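Local structure of D-isomer specific 2-hydroxyacid dehydrogenase family protein (Aeromonas salmonicida subsp. salmonicida, 3HG7) at residues P119-R122 with E123-K126; L111-M115 with R116-L120; Q291-V294 with R295-R299. The protein probably acts as an NAD-dependent oxidoreductase of the D-isomer specific 2-hydroxyacid dehydrogenase family. The protein carries 1 engineered substitution. All blocks are in the same frame, centred on the assembly; numbering follows the deposited sequence.

Contact 1 (P119-R122 with E123-K126); sequences PLYR and EQQK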
loop_
_atom_site.group_PDB
_atom_site.type_symbol
_atom_site.label_atom_id
_atom_site.label_comp_id
_atom_site.label_asym_id
_atom_site.label_seq_id
_atom_site.Cartn_x
_atom_site.Cartn_y
_atom_site.Cartn_z
ATOM N N PRO A 119 -23.715 3.969 4.223
ATOM C CA PRO A 119 -23.834 5.416 4.459
ATOM C C PRO A 119 -25.273 5.916 4.278
ATOM O O PRO A 119 -25.711 6.811 4.997
ATOM C CB PRO A 119 -22.853 6.019 3.431
ATOM C CG PRO A 119 -21.886 4.917 3.120
ATOM C CD PRO A 119 -22.796 3.667 3.112
ATOM N N LEU A 120 -26.010 5.322 3.354
ATOM C CA LEU A 120 -27.408 5.700 3.161
ATOM C C LEU A 120 -28.189 5.387 4.427
ATOM O O LEU A 120 -28.970 6.198 4.922
ATOM C CB LEU A 120 -27.999 4.945 1.945
ATOM C CG LEU A 120 -29.498 5.035 1.692
ATOM C CD1 LEU A 120 -29.814 4.630 0.272
ATOM C CD2 LEU A 120 -30.292 4.095 2.583
ATOM N N TYR A 121 -27.952 4.199 4.996
ATOM C CA TYR A 121 -28.689 3.797 6.194
ATOM C C TYR A 121 -28.350 4.647 7.391
ATOM O O TYR A 121 -29.229 4.939 8.185
ATOM C CB TYR A 121 -28.529 2.282 6.473
ATOM C CG TYR A 121 -29.304 1.515 5.436
ATOM C CD1 TYR A 121 -30.709 1.582 5.391
ATOM C CD2 TYR A 121 -28.645 0.786 4.445
ATOM C CE1 TYR A 121 -31.417 0.914 4.399
ATOM C CE2 TYR A 121 -29.335 0.137 3.461
ATOM C CZ TYR A 121 -30.720 0.187 3.431
ATOM O OH TYR A 121 -31.356 -0.510 2.426
ATOM N N ARG A 122 -27.090 5.066 7.487
ATOM C CA ARG A 122 -26.651 5.980 8.532
ATOM C C ARG A 122 -27.422 7.332 8.408
ATOM O O ARG A 122 -27.913 7.885 9.408
ATOM C CB ARG A 122 -25.136 6.128 8.414
ATOM C CG ARG A 122 -24.473 7.013 9.412
ATOM C CD ARG A 122 -22.984 7.174 9.032
ATOM N NE ARG A 122 -22.470 8.466 9.490
ATOM C CZ ARG A 122 -22.048 8.699 10.729
ATOM N NH1 ARG A 122 -21.580 9.909 11.059
ATOM N NH2 ARG A 122 -22.072 7.726 11.640
ATOM N N GLU A 123 -27.526 7.839 7.176
ATOM C CA GLU A 123 -28.259 9.084 6.907
ATOM C C GLU A 123 -29.753 8.904 7.175
ATOM O O GLU A 123 -30.391 9.795 7.736
ATOM C CB GLU A 123 -27.996 9.599 5.478
ATOM C CG GLU A 123 -26.553 10.070 5.156
ATOM C CD GLU A 123 -26.052 11.254 6.008
ATOM O OE1 GLU A 123 -26.866 12.058 6.517
ATOM O OE2 GLU A 123 -24.818 11.362 6.177
ATOM N N GLN A 124 -30.331 7.756 6.818
ATOM C CA GLN A 124 -31.736 7.519 7.166
ATOM C C GLN A 124 -31.973 7.464 8.676
ATOM O O GLN A 124 -33.043 7.834 9.184
ATOM C CB GLN A 124 -32.282 6.268 6.482
ATOM C CG GLN A 124 -32.334 6.465 4.972
ATOM C CD GLN A 124 -33.115 5.396 4.233
ATOM O OE1 GLN A 124 -33.466 5.603 3.065
ATOM N NE2 GLN A 124 -33.409 4.255 4.884
ATOM N N GLN A 125 -30.965 6.974 9.396
ATOM C CA GLN A 125 -31.087 6.828 10.829
ATOM C C GLN A 125 -31.132 8.213 11.467
ATOM O O GLN A 125 -31.922 8.435 12.392
ATOM C CB GLN A 125 -29.925 5.991 11.363
ATOM C CG GLN A 125 -29.967 5.719 12.866
ATOM C CD GLN A 125 -28.841 4.813 13.325
ATOM O OE1 GLN A 125 -28.196 4.146 12.518
ATOM N NE2 GLN A 125 -28.606 4.781 14.650
ATOM N N LYS A 126 -30.315 9.131 10.947
ATOM C CA LYS A 126 -30.293 10.530 11.397
ATOM C C LYS A 126 -31.636 11.215 11.258
ATOM O O LYS A 126 -31.940 12.168 12.005
ATOM C CB LYS A 126 -29.251 11.343 10.633
ATOM C CG LYS A 126 -27.813 11.111 11.067
ATOM C CD LYS A 126 -26.852 11.735 10.080
ATOM C CE LYS A 126 -25.425 11.776 10.636
ATOM N NZ LYS A 126 -24.451 12.039 9.519
HETATM O O HOH W 1 -23.565 8.457 5.745
#
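Helix 118-126 supplies both sides of this local contact, in which L120 and Y121 meet Q124 on one flank while P119 and R122 meet E123 and K126 on another. Its backbone repeats i to i+4 bonds, the shortest of them from Q124 N to L120 O at 2.8 Å. On the first flank, L120 CD2 lies 3.5 Å from Q124 CD and also stands over the centre of the Y121 ring, 3.7 Å above its plane. CG of L120 is anti to the backbone N (chi1 171°), which carries the methyl group to that place. Q124 runs alongside Y121, NE2 reaching 3.8 Å from CD1 with the amide plane turned 84° from the ring. This amide is fixed from beyond the helix: H133 NE2 bonds OE1 and NE2 donates to Q131 O, while Y121 OH bonds H133 N. The second flank is polar. One water donates both to P119 O (2.8 Å) and to E123 OE2 (3.2 Å), tying the carboxylate to the turn before it. K126 NZ forms a salt bridge with the same OE2, its hydrogen bond weak at 3.4 Å, which probably eases its approach to R122 NH1, 3.9 Å away. With the loop carrying H133 the helix projects from the nucleotide-binding domain, as in relatives where this region probably takes part in dimerisation; the assembly here is a single chain.

Contact 2 (L111-M115 with R116-L120); sequences LLSLM and RQLPL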
loop_
_atom_site.group_PDB
_atom_site.type_symbol
_atom_site.label_atom_id
_atom_site.label_comp_id
_atom_site.label_asym_id
_atom_site.label_seq_id
_atom_site.Cartn_x
_atom_site.Cartn_y
_atom_site.Cartn_z
ATOM N N LEU A 111 -15.962 -2.369 0.121
ATOM C CA LEU A 111 -16.810 -2.967 -0.878
ATOM C C LEU A 111 -18.187 -3.271 -0.286
ATOM O O LEU A 111 -19.215 -2.951 -0.890
ATOM C CB LEU A 111 -16.172 -4.242 -1.433
ATOM C CG LEU A 111 -17.032 -5.063 -2.398
ATOM C CD1 LEU A 111 -17.336 -4.244 -3.624
ATOM C CD2 LEU A 111 -16.410 -6.461 -2.765
ATOM N N LEU A 112 -18.212 -3.872 0.897
ATOM C CA LEU A 112 -19.504 -4.227 1.482
ATOM C C LEU A 112 -20.195 -2.949 1.952
ATOM O O LEU A 112 -21.409 -2.875 1.871
ATOM C CB LEU A 112 -19.322 -5.227 2.608
ATOM C CG LEU A 112 -18.832 -6.579 2.077
ATOM C CD1 LEU A 112 -18.284 -7.457 3.185
ATOM C CD2 LEU A 112 -20.073 -7.233 1.361
ATOM N N SER A 113 -19.427 -1.937 2.406
ATOM C CA SER A 113 -20.049 -0.652 2.739
ATOM C C SER A 113 -20.888 -0.123 1.573
ATOM O O SER A 113 -22.036 0.287 1.756
ATOM C CB SER A 113 -19.025 0.384 3.219
ATOM O OG SER A 113 -19.692 1.612 3.499
ATOM N N LEU A 114 -20.291 -0.154 0.388
ATOM C CA LEU A 114 -20.923 0.280 -0.847
ATOM C C LEU A 114 -22.101 -0.595 -1.265
ATOM O O LEU A 114 -23.198 -0.117 -1.578
ATOM C CB LEU A 114 -19.897 0.260 -1.977
ATOM C CG LEU A 114 -18.853 1.373 -1.902
ATOM C CD1 LEU A 114 -17.800 1.051 -2.939
ATOM C CD2 LEU A 114 -19.501 2.765 -2.099
ATOM N N MET A 115 -21.837 -1.892 -1.335
ATOM C CA MET A 115 -22.869 -2.863 -1.748
ATOM C C MET A 115 -24.136 -2.840 -0.874
ATOM O O MET A 115 -25.237 -3.008 -1.388
ATOM C CB MET A 115 -22.246 -4.278 -1.796
ATOM C CG MET A 115 -21.282 -4.579 -2.985
ATOM S SD MET A 115 -21.951 -4.275 -4.643
ATOM C CE MET A 115 -23.142 -5.639 -4.824
ATOM N N ARG A 116 -23.978 -2.631 0.428
ATOM C CA ARG A 116 -25.083 -2.691 1.370
ATOM C C ARG A 116 -25.584 -1.308 1.738
ATOM O O ARG A 116 -26.432 -1.139 2.621
ATOM C CB ARG A 116 -24.676 -3.437 2.639
ATOM C CG ARG A 116 -24.521 -4.950 2.456
ATOM C CD ARG A 116 -25.694 -5.592 1.668
ATOM N NE ARG A 116 -25.472 -7.019 1.594
ATOM C CZ ARG A 116 -26.002 -7.900 2.445
ATOM N NH1 ARG A 116 -26.809 -7.494 3.417
ATOM N NH2 ARG A 116 -25.716 -9.196 2.310
ATOM N N GLN A 117 -24.979 -0.317 1.091
ATOM C CA GLN A 117 -25.378 1.075 1.260
ATOM C C GLN A 117 -25.353 1.556 2.699
ATOM O O GLN A 117 -26.275 2.233 3.142
ATOM C CB GLN A 117 -26.748 1.289 0.611
ATOM C CG GLN A 117 -26.738 0.814 -0.815
ATOM C CD GLN A 117 -27.986 1.180 -1.511
ATOM O OE1 GLN A 117 -29.038 0.552 -1.333
ATOM N NE2 GLN A 117 -27.897 2.232 -2.316
ATOM N N LEU A 118 -24.283 1.258 3.440
ATOM C CA LEU A 118 -24.254 1.657 4.852
ATOM C C LEU A 118 -24.391 3.154 5.058
ATOM O O LEU A 118 -25.109 3.575 5.973
ATOM C CB LEU A 118 -23.023 1.138 5.618
ATOM C CG LEU A 118 -22.623 -0.350 5.556
ATOM C CD1 LEU A 118 -21.716 -0.815 6.748
ATOM C CD2 LEU A 118 -23.731 -1.325 5.333
ATOM N N PRO A 119 -23.715 3.969 4.223
ATOM C CA PRO A 119 -23.834 5.416 4.459
ATOM C C PRO A 119 -25.273 5.916 4.278
ATOM O O PRO A 119 -25.711 6.811 4.997
ATOM C CB PRO A 119 -22.853 6.019 3.431
ATOM C CG PRO A 119 -21.886 4.917 3.120
ATOM C CD PRO A 119 -22.796 3.667 3.112
ATOM N N LEU A 120 -26.010 5.322 3.354
ATOM C CA LEU A 120 -27.408 5.700 3.161
ATOM C C LEU A 120 -28.189 5.387 4.427
ATOM O O LEU A 120 -28.970 6.198 4.922
ATOM C CB LEU A 120 -27.999 4.945 1.945
ATOM C CG LEU A 120 -29.498 5.035 1.692
ATOM C CD1 LEU A 120 -29.814 4.630 0.272
ATOM C CD2 LEU A 120 -30.292 4.095 2.583
#
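L118 folds back over S113, and its side chain can be traced atom by atom. CB sits 4.0 Å from S113 OG; CG comes closer, 3.8 Å from S113 CA; beyond it, CD2 ends at 4.4 Å from L112 O, a loose approach. CG is anti to the carbonyl carbon (chi1 -50°), which brings it over S113 CA. P119 takes up the neighbouring place, its CD 3.7 Å from S113 OG, so that carbons of two successive residues meet the hydroxyl from the same side. Behind these side chains lies a Schellman motif that ends helix 100-115. Q117 leaves the helix with a positive phi of 56°, and two amides turn back into the last turn: L118 N bonds S113 O at 3.0 Å, and Q117 N makes a weaker bond to L114 O at 3.2 Å. Q117 is also the N-cap position of helix 118-126, which therefore starts immediately, with P119 in its first turn. One regular helical bond precedes the turn, from R116 N to L112 O. R116 covers that same carbonyl oxygen with CB at 3.4 Å, then bends at chi2 (-46°) and continues toward Y135 in a loop. On the inner flank of the helix, L114 rests on I225, M251 and V253 of the seven-stranded parallel sheet. Q117, past the helix end, touches H133 of a loop.

Contact 3 (Q291-V294 with R295-R299); sequences QIFV and RNYIR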
loop_
_atom_site.group_PDB
_atom_site.type_symbol
_atom_site.label_atom_id
_atom_site.label_comp_id
_atom_site.label_asym_id
_atom_site.label_seq_id
_atom_site.Cartn_x
_atom_site.Cartn_y
_atom_site.Cartn_z
ATOM N N GLN A 291 9.543 -7.879 13.867
ATOM C CA GLN A 291 9.847 -9.247 13.508
ATOM C C GLN A 291 10.684 -9.287 12.226
ATOM O O GLN A 291 11.648 -10.044 12.152
ATOM C CB GLN A 291 8.527 -10.032 13.340
ATOM C CG GLN A 291 8.668 -11.543 13.236
ATOM C CD GLN A 291 7.306 -12.256 13.106
ATOM O OE1 GLN A 291 7.249 -13.488 13.043
ATOM N NE2 GLN A 291 6.222 -11.486 13.076
ATOM N N ILE A 292 10.340 -8.451 11.242
ATOM C CA ILE A 292 11.129 -8.323 9.996
ATOM C C ILE A 292 12.536 -7.811 10.299
ATOM O O ILE A 292 13.527 -8.340 9.774
ATOM C CB ILE A 292 10.434 -7.415 8.962
ATOM C CG1 ILE A 292 9.188 -8.123 8.400
ATOM C CG2 ILE A 292 11.357 -7.051 7.805
ATOM C CD1 ILE A 292 8.291 -7.194 7.550
ATOM N N PHE A 293 12.596 -6.809 11.164
ATOM C CA PHE A 293 13.878 -6.237 11.577
ATOM C C PHE A 293 14.769 -7.289 12.247
ATOM O O PHE A 293 15.920 -7.475 11.854
ATOM C CB PHE A 293 13.707 -5.022 12.491
ATOM C CG PHE A 293 15.042 -4.489 12.996
ATOM C CD1 PHE A 293 15.770 -3.575 12.238
ATOM C CD2 PHE A 293 15.594 -4.972 14.179
ATOM C CE1 PHE A 293 17.019 -3.106 12.678
ATOM C CE2 PHE A 293 16.857 -4.560 14.612
ATOM C CZ PHE A 293 17.573 -3.609 13.866
ATOM N N VAL A 294 14.246 -7.994 13.242
ATOM C CA VAL A 294 15.076 -8.965 13.963
ATOM C C VAL A 294 15.539 -10.138 13.073
ATOM O O VAL A 294 16.682 -10.573 13.195
ATOM C CB VAL A 294 14.361 -9.445 15.258
ATOM C CG1 VAL A 294 15.042 -10.671 15.867
ATOM C CG2 VAL A 294 14.282 -8.294 16.246
ATOM N N ARG A 295 14.689 -10.621 12.164
ATOM C CA ARG A 295 15.114 -11.699 11.247
ATOM C C ARG A 295 16.214 -11.180 10.309
ATOM O O ARG A 295 17.209 -11.855 10.078
ATOM C CB ARG A 295 13.927 -12.320 10.460
ATOM C CG ARG A 295 12.945 -13.149 11.296
ATOM C CD ARG A 295 11.905 -13.910 10.420
ATOM N NE ARG A 295 11.549 -13.166 9.209
ATOM C CZ ARG A 295 10.364 -12.600 8.978
ATOM N NH1 ARG A 295 10.161 -11.931 7.845
ATOM N NH2 ARG A 295 9.387 -12.697 9.873
ATOM N N ASN A 296 16.034 -9.963 9.793
ATOM C CA ASN A 296 17.048 -9.329 8.956
ATOM C C ASN A 296 18.326 -9.021 9.725
ATOM O O ASN A 296 19.419 -9.120 9.176
ATOM C CB ASN A 296 16.496 -8.060 8.292
ATOM C CG ASN A 296 15.995 -8.304 6.858
ATOM O OD1 ASN A 296 16.317 -9.318 6.215
ATOM N ND2 ASN A 296 15.238 -7.344 6.343
ATOM N N TYR A 297 18.194 -8.673 11.000
ATOM C CA TYR A 297 19.367 -8.398 11.837
ATOM C C TYR A 297 20.255 -9.642 11.965
ATOM O O TYR A 297 21.476 -9.568 11.791
ATOM C CB TYR A 297 18.944 -7.876 13.218
ATOM C CG TYR A 297 20.114 -7.616 14.135
ATOM C CD1 TYR A 297 20.855 -6.448 14.029
ATOM C CD2 TYR A 297 20.459 -8.528 15.127
ATOM C CE1 TYR A 297 21.930 -6.214 14.872
ATOM C CE2 TYR A 297 21.519 -8.310 15.971
ATOM C CZ TYR A 297 22.264 -7.156 15.838
ATOM O OH TYR A 297 23.336 -6.914 16.673
ATOM N N ILE A 298 19.635 -10.783 12.250
ATOM C CA ILE A 298 20.374 -12.069 12.275
ATOM C C ILE A 298 21.139 -12.360 10.976
ATOM O O ILE A 298 22.292 -12.791 11.030
ATOM C CB ILE A 298 19.461 -13.272 12.606
ATOM C CG1 ILE A 298 18.701 -13.072 13.920
ATOM C CG2 ILE A 298 20.276 -14.597 12.618
ATOM C CD1 ILE A 298 19.542 -12.708 15.118
ATOM N N ARG A 299 20.514 -12.127 9.824
ATOM C CA ARG A 299 21.199 -12.301 8.531
ATOM C C ARG A 299 22.321 -11.271 8.388
ATOM O O ARG A 299 23.465 -11.597 8.045
ATOM C CB ARG A 299 20.204 -12.161 7.365
ATOM C CG ARG A 299 19.125 -13.261 7.233
ATOM C CD ARG A 299 17.889 -12.658 6.574
ATOM N NE ARG A 299 16.787 -13.610 6.397
ATOM C CZ ARG A 299 15.495 -13.285 6.400
ATOM N NH1 ARG A 299 15.099 -12.022 6.583
ATOM N NH2 ARG A 299 14.576 -14.231 6.230
HETATM O O HOH W 2 12.899 -10.232 7.694
#
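I292 O accepts two bonds, from N296 N at 3.0 Å and from a water at 2.9 Å, within helix 286-301. This helix lies against strands 50-53 and 70-73 of the five-stranded parallel sheet, in what is probably the substrate-binding domain of the family's two-domain fold. The same water is weakly bonded by R299 NH1, and that nitrogen also donates to N296 OD1 at 3.0 Å, approaching from above the carbonyl plane rather than on a lone pair. D307 N is a second donor to OD1, and Q72 OE1 accepts from ND2, so the buried amide of N296 has both ends bonded. On the sheet side, F293 and Y297 run side by side in the same direction, with CE2 of F293 4.2 Å from CB of Y297. The F293 ring meets W70 with planes about 10° apart, nearly parallel, and Y297 touches W70 and I50. The outer side is formed by R295, whose chain bends at chi3 (-33°) and puts Q291 O over one guanidinium face, 3.9 Å from its plane and offset toward the rim. Q291 crosses it with its amide turned 68° away; OE1 lies in plane at the guanidinium edge, while NH2 is 3.6 Å from Q291 CG. Farther along, I298 N bonds V294 O, and I298 CG1 comes within 3.3 Å of that same oxygen.

Contacts 1 and 2 are both surface contacts and share P119 and L120: contact 2 joins helix 100-115 to helix 118-126, and contact 1 continues along the latter. They touch where Y121 CE2 comes 3.3 Å from R116 O. Contact 3 is partly buried and lies on the opposite side of the chain's centre from the other two, its own centre about 48 Å from that of contact 1 and about 41 Å from that of contact 2. Chemistry follows place: contact 1 pairs charged groups and water with a side held by a loop, contact 2 depends mainly on backbone bonds at a helix end, and contact 3 sets aromatic rings and an amide bonded at both its oxygen and its nitrogen against a sheet.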